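Local coordinates for putative thioesterase (PDB 3HDU), which probably hydrolyses thioesters, as a hotdog-fold member of the thioesterase superfamily, at residues H107-R112 / I147-V152; A77-F82 / A96-L101. One frame throughout, in Å; residues are numbered along the deposited sequence. Where two conformers were deposited one is given.

Interaction 1: residues H107-R112 / I147-V152; sequences HVEYLR and IAVGSV
His107 to Tyr110 and Ala148 to Ser151 form an antiparallel ladder at the edge of the hotdog sheet, where strand 101-110 is one of the two outermost strands of its own chain. His107 and Ser151 are joined by two backbone bonds, His107 N to Ser151 O (2.9 Å) and Ser151 N to His107 O (2.8 Å). Glu109 and Val149 make the next hydrogen-bonded pair, both bonds nearly straight at 167°. Beyond the ladder, Leu111 N reaches Ile147 O from above the carbonyl plane (2.8 Å), while Arg112 N adds a weak bond to the same oxygen. A classic beta bulge at Ile147 and Ala148 sets both residues opposite Leu139 of strand 132-141. Beside it, the methyl Ile147 CG2 rests 3.7 Å from Arg112 CG, the two side chains crossing at about a right angle. On the side of the sheet that meets helix 58-85, Val108 CG1 lies over one face of the Tyr110 ring, near its rim, and Tyr110 OH bonds to Gly63 O. The backbone thus carries the pairing within the chain. His107, Val108 and Glu109 extend the ladder into the second subunit, where His107 stacks on its counterpart and, in the conformer given, Glu109 OE2 and OE1 hydrogen-bond to His107 and Ser105, so these polar side chains probably help fasten the interface.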
loop_
_atom_site.group_PDB
_atom_site.type_symbol
_atom_site.label_atom_id
_atom_site.label_comp_id
_atom_site.label_asym_id
_atom_site.label_seq_id
_atom_site.Cartn_x
_atom_site.Cartn_y
_atom_site.Cartn_z
ATOM N N HIS A 107 2.054 -3.783 9.049
ATOM C CA HIS A 107 2.945 -3.635 7.893
ATOM C C HIS A 107 4.347 -3.409 8.448
ATOM O O HIS A 107 4.560 -2.445 9.175
ATOM C CB HIS A 107 2.516 -2.439 7.045
ATOM C CG HIS A 107 1.269 -2.664 6.245
ATOM N ND1 HIS A 107 1.108 -2.154 4.976
ATOM C CD2 HIS A 107 0.139 -3.362 6.513
ATOM C CE1 HIS A 107 -0.076 -2.507 4.506
ATOM N NE2 HIS A 107 -0.683 -3.244 5.419
ATOM N N VAL A 108 5.282 -4.306 8.130
ATOM C CA VAL A 108 6.673 -4.226 8.594
ATOM C C VAL A 108 7.636 -4.356 7.411
ATOM O O VAL A 108 7.541 -5.326 6.667
ATOM C CB VAL A 108 6.989 -5.345 9.638
ATOM C CG1 VAL A 108 8.459 -5.296 10.086
ATOM C CG2 VAL A 108 6.067 -5.228 10.845
ATOM N N GLU A 109 8.532 -3.365 7.270
ATOM C CA GLU A 109 9.565 -3.329 6.233
ATOM C C GLU A 109 10.923 -3.525 6.936
ATOM O O GLU A 109 11.256 -2.778 7.860
ATOM C CB GLU A 109 9.515 -1.992 5.482
ATOM C CG GLU A 109 8.096 -1.513 5.089
ATOM C CD GLU A 109 7.295 -2.533 4.289
ATOM O OE1 GLU A 109 7.886 -3.224 3.435
ATOM O OE2 GLU A 109 6.066 -2.626 4.504
ATOM N N TYR A 110 11.692 -4.521 6.493
ATOM C CA TYR A 110 12.989 -4.882 7.083
ATOM C C TYR A 110 14.157 -4.381 6.231
ATOM O O TYR A 110 14.249 -4.722 5.047
ATOM C CB TYR A 110 13.095 -6.408 7.191
ATOM C CG TYR A 110 12.017 -7.104 8.016
ATOM C CD1 TYR A 110 10.710 -7.266 7.522
ATOM C CD2 TYR A 110 12.316 -7.664 9.271
ATOM C CE1 TYR A 110 9.723 -7.929 8.269
ATOM C CE2 TYR A 110 11.342 -8.337 10.018
ATOM C CZ TYR A 110 10.045 -8.463 9.513
ATOM O OH TYR A 110 9.069 -9.113 10.228
ATOM N N LEU A 111 15.046 -3.590 6.837
ATOM C CA LEU A 111 16.250 -3.053 6.166
ATOM C C LEU A 111 17.417 -4.032 6.166
ATOM O O LEU A 111 18.250 -4.006 5.255
ATOM C CB LEU A 111 16.698 -1.739 6.810
ATOM C CG LEU A 111 15.783 -0.542 6.574
ATOM C CD1 LEU A 111 16.261 0.649 7.395
ATOM C CD2 LEU A 111 15.740 -0.187 5.086
ATOM N N ARG A 112 17.514 -4.837 7.221
ATOM C CA ARG A 112 18.539 -5.876 7.345
ATOM C C ARG A 112 18.045 -6.904 8.380
ATOM O O ARG A 112 17.110 -6.597 9.135
ATOM C CB ARG A 112 19.888 -5.251 7.756
ATOM C CG ARG A 112 20.074 -4.959 9.255
ATOM C CD ARG A 112 21.267 -4.050 9.504
ATOM N NE ARG A 112 20.974 -2.645 9.198
ATOM C CZ ARG A 112 21.851 -1.634 9.275
ATOM N NH1 ARG A 112 23.130 -1.836 9.631
ATOM N NH2 ARG A 112 21.448 -0.393 8.979
ATOM N N ILE A 147 16.984 -1.329 11.807
ATOM C CA ILE A 147 16.834 -2.661 11.164
ATOM C C ILE A 147 15.434 -2.922 10.587
ATOM O O ILE A 147 15.306 -3.711 9.649
ATOM C CB ILE A 147 17.338 -3.832 12.071
ATOM C CG1 ILE A 147 16.457 -4.046 13.294
ATOM C CG2 ILE A 147 18.809 -3.590 12.480
ATOM C CD1 ILE A 147 17.037 -5.053 14.276
ATOM N N ALA A 148 14.404 -2.269 11.135
ATOM C CA ALA A 148 13.032 -2.394 10.617
ATOM C C ALA A 148 12.144 -1.201 10.985
ATOM O O ALA A 148 12.392 -0.526 11.985
ATOM C CB ALA A 148 12.392 -3.697 11.095
ATOM N N VAL A 149 11.149 -0.926 10.139
ATOM C CA VAL A 149 10.155 0.138 10.372
ATOM C C VAL A 149 8.782 -0.501 10.225
ATOM O O VAL A 149 8.613 -1.428 9.417
ATOM C CB VAL A 149 10.307 1.360 9.414
ATOM C CG1 VAL A 149 11.705 1.948 9.521
ATOM C CG2 VAL A 149 9.998 0.994 7.961
ATOM N N GLY A 150 7.816 -0.025 11.008
ATOM C CA GLY A 150 6.464 -0.578 10.983
ATOM C C GLY A 150 5.347 0.442 11.016
ATOM O O GLY A 150 5.523 1.534 11.560
ATOM N N SER A 151 4.230 0.091 10.376
ATOM C CA SER A 151 2.976 0.850 10.411
ATOM C C SER A 151 1.968 -0.150 10.964
ATOM O O SER A 151 1.768 -1.219 10.363
ATOM C CB SER A 151 2.538 1.326 9.033
ATOM O OG SER A 151 3.492 2.212 8.481
ATOM N N VAL A 152 1.376 0.169 12.112
ATOM C CA VAL A 152 0.432 -0.720 12.782
ATOM C C VAL A 152 -0.857 0.027 13.131
ATOM O O VAL A 152 -0.798 1.146 13.642
ATOM C CB VAL A 152 1.046 -1.299 14.081
ATOM C CG1 VAL A 152 0.131 -2.373 14.686
ATOM C CG2 VAL A 152 2.437 -1.880 13.820
#

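Interaction 2: residues A77-F82 / A96-L101; sequences AAFMGF and AMIGRL
Phe79 presents one face of its ring to Ile98, whose CD1 sits 4.0 Å from the ring centroid, 25° off the normal, as a CH-pi contact. Ile98 CG1 comes closer still to the rim, 3.5 Å from Phe79 CD1. With CG anti to the backbone N (chi1 169°), the Phe79 ring lies alongside Ile98 and Met97. The selenomethionine Met97 bends at chi2 and chi3 and brings its methyl CE in between the two phenylalanines, 3.6 Å from Phe79 CD1 and 3.8 Å from Phe82 CB. Its selenium lies obliquely to both rings, a Met-aromatic contact with each. Leu101 divides its branches: CD1 packs on Phe79 CB at 3.6 Å, while CD2 meets Phe82 CE2 at 3.4 Å and also touches Ala78 CB. Replacing Phe79 with alanine would probably leave Ile98 CD1 without the ring face it packs on and Met97 CE with a gap on its Phe79 side. The contact is wholly apolar and buried, joining helix 58-85 to helix 91-97 and the segment that leads into strand 101-110. Leu12 and Val16 of helix 7-22 pack on Phe79 and Phe20 on Ile98, whereas Leu156 of strand 146-156 lies against Phe82, Met97 and Leu101.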
loop_
_atom_site.group_PDB
_atom_site.type_symbol
_atom_site.label_atom_id
_atom_site.label_comp_id
_atom_site.label_asym_id
_atom_site.label_seq_id
_atom_site.Cartn_x
_atom_site.Cartn_y
_atom_site.Cartn_z
ATOM N N ALA A 77 1.538 1.894 22.512
ATOM C CA ALA A 77 1.339 3.262 21.995
ATOM C C ALA A 77 -0.146 3.549 21.734
ATOM O O ALA A 77 -0.615 4.662 21.998
ATOM C CB ALA A 77 2.157 3.501 20.731
ATOM N N ALA A 78 -0.864 2.543 21.213
ATOM C CA ALA A 78 -2.321 2.609 20.989
ATOM C C ALA A 78 -3.055 2.869 22.311
ATOM O O ALA A 78 -3.890 3.770 22.380
ATOM C CB ALA A 78 -2.837 1.320 20.339
ATOM N N PHE A 79 -2.711 2.091 23.343
ATOM C CA PHE A 79 -3.256 2.245 24.708
ATOM C C PHE A 79 -3.085 3.665 25.269
ATOM O O PHE A 79 -4.032 4.226 25.830
ATOM C CB PHE A 79 -2.610 1.220 25.668
ATOM C CG PHE A 79 -2.900 1.468 27.126
ATOM C CD1 PHE A 79 -4.103 1.046 27.689
ATOM C CD2 PHE A 79 -1.964 2.128 27.940
ATOM C CE1 PHE A 79 -4.377 1.280 29.046
ATOM C CE2 PHE A 79 -2.229 2.370 29.297
ATOM C CZ PHE A 79 -3.439 1.942 29.853
HETATM N N MSE A 80 -1.875 4.217 25.129
HETATM C CA MSE A 80 -1.557 5.575 25.618
HETATM C C MSE A 80 -2.332 6.677 24.896
HETATM O O MSE A 80 -2.616 7.719 25.494
HETATM C CB MSE A 80 -0.049 5.863 25.550
HETATM C CG MSE A 80 0.787 4.973 26.448
HETATM SE SE MSE A 80 0.418 5.209 28.328
HETATM C CE MSE A 80 1.207 3.583 28.943
ATOM N N GLY A 81 -2.660 6.443 23.625
ATOM C CA GLY A 81 -3.473 7.359 22.839
ATOM C C GLY A 81 -4.920 7.324 23.299
ATOM O O GLY A 81 -5.497 8.373 23.580
ATOM N N PHE A 82 -5.494 6.119 23.392
ATOM C CA PHE A 82 -6.897 5.945 23.810
ATOM C C PHE A 82 -7.198 6.386 25.249
ATOM O O PHE A 82 -8.247 6.986 25.490
ATOM C CB PHE A 82 -7.382 4.495 23.622
ATOM C CG PHE A 82 -7.563 4.078 22.185
ATOM C CD1 PHE A 82 -8.501 4.719 21.375
ATOM C CD2 PHE A 82 -6.857 2.987 21.658
ATOM C CE1 PHE A 82 -8.697 4.321 20.036
ATOM C CE2 PHE A 82 -7.047 2.573 20.325
ATOM C CZ PHE A 82 -7.974 3.242 19.512
ATOM N N ALA A 96 -8.951 -1.569 32.113
ATOM C CA ALA A 96 -9.882 -2.546 31.507
ATOM C C ALA A 96 -9.943 -2.443 29.973
ATOM O O ALA A 96 -10.119 -3.459 29.293
ATOM C CB ALA A 96 -11.282 -2.398 32.096
HETATM N N MSE A 97 -9.800 -1.218 29.454
HETATM C CA MSE A 97 -9.797 -0.937 28.007
HETATM C C MSE A 97 -8.660 -1.625 27.239
HETATM O O MSE A 97 -8.855 -1.974 26.069
HETATM C CB MSE A 97 -9.794 0.594 27.756
HETATM C CG MSE A 97 -9.594 1.067 26.309
HETATM SE SE MSE A 97 -7.704 1.197 25.769
HETATM C CE MSE A 97 -7.182 2.706 26.929
ATOM N N ILE A 98 -7.499 -1.818 27.879
ATOM C CA ILE A 98 -6.325 -2.440 27.219
ATOM C C ILE A 98 -6.578 -3.869 26.690
ATOM O O ILE A 98 -5.946 -4.283 25.719
ATOM C CB ILE A 98 -5.042 -2.398 28.117
ATOM C CG1 ILE A 98 -3.768 -2.454 27.258
ATOM C CG2 ILE A 98 -5.067 -3.497 29.183
ATOM C CD1 ILE A 98 -2.483 -2.249 28.046
ATOM N N GLY A 99 -7.496 -4.596 27.326
ATOM C CA GLY A 99 -7.910 -5.927 26.879
ATOM C C GLY A 99 -8.744 -5.961 25.608
ATOM O O GLY A 99 -8.885 -7.028 25.011
ATOM N N ARG A 100 -9.317 -4.819 25.213
ATOM C CA ARG A 100 -10.097 -4.702 23.972
ATOM C C ARG A 100 -9.249 -4.288 22.751
ATOM O O ARG A 100 -9.746 -4.351 21.621
ATOM C CB ARG A 100 -11.292 -3.757 24.171
ATOM C CG ARG A 100 -12.272 -4.271 25.230
ATOM C CD ARG A 100 -13.599 -3.514 25.243
ATOM N NE ARG A 100 -13.445 -2.095 25.564
ATOM N N LEU A 101 -7.989 -3.880 22.968
ATOM C CA LEU A 101 -7.081 -3.507 21.864
ATOM C C LEU A 101 -6.702 -4.738 21.030
ATOM O O LEU A 101 -6.231 -5.740 21.575
ATOM C CB LEU A 101 -5.806 -2.807 22.374
ATOM C CG LEU A 101 -5.966 -1.371 22.884
ATOM C CD1 LEU A 101 -4.707 -0.892 23.581
ATOM C CD2 LEU A 101 -6.330 -0.427 21.742
#

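Overall arrangement
From the N terminus the chain runs through helix 7-22 and strands 30-37 and 41-48 into the long helix 58-85, where interaction 2 opens. It closes at 96-101, which takes in residues of helix 91-97 and leads into strand 101-110. Interaction 1 opens near the far end of that strand and closes on strand 146-156, enclosing strands 118-128 and 132-141. The two loops therefore follow in series, neither nesting nor crossing. The centres of interactions 1 and 2 are about 22 Å apart, on opposite sides of the centre of the chain. Interaction 2 joins helix 58-85 to helix 91-97 and to Leu101 at the start of strand 101-110; interaction 1 pairs that strand with strand 146-156, and both meet the second subunit.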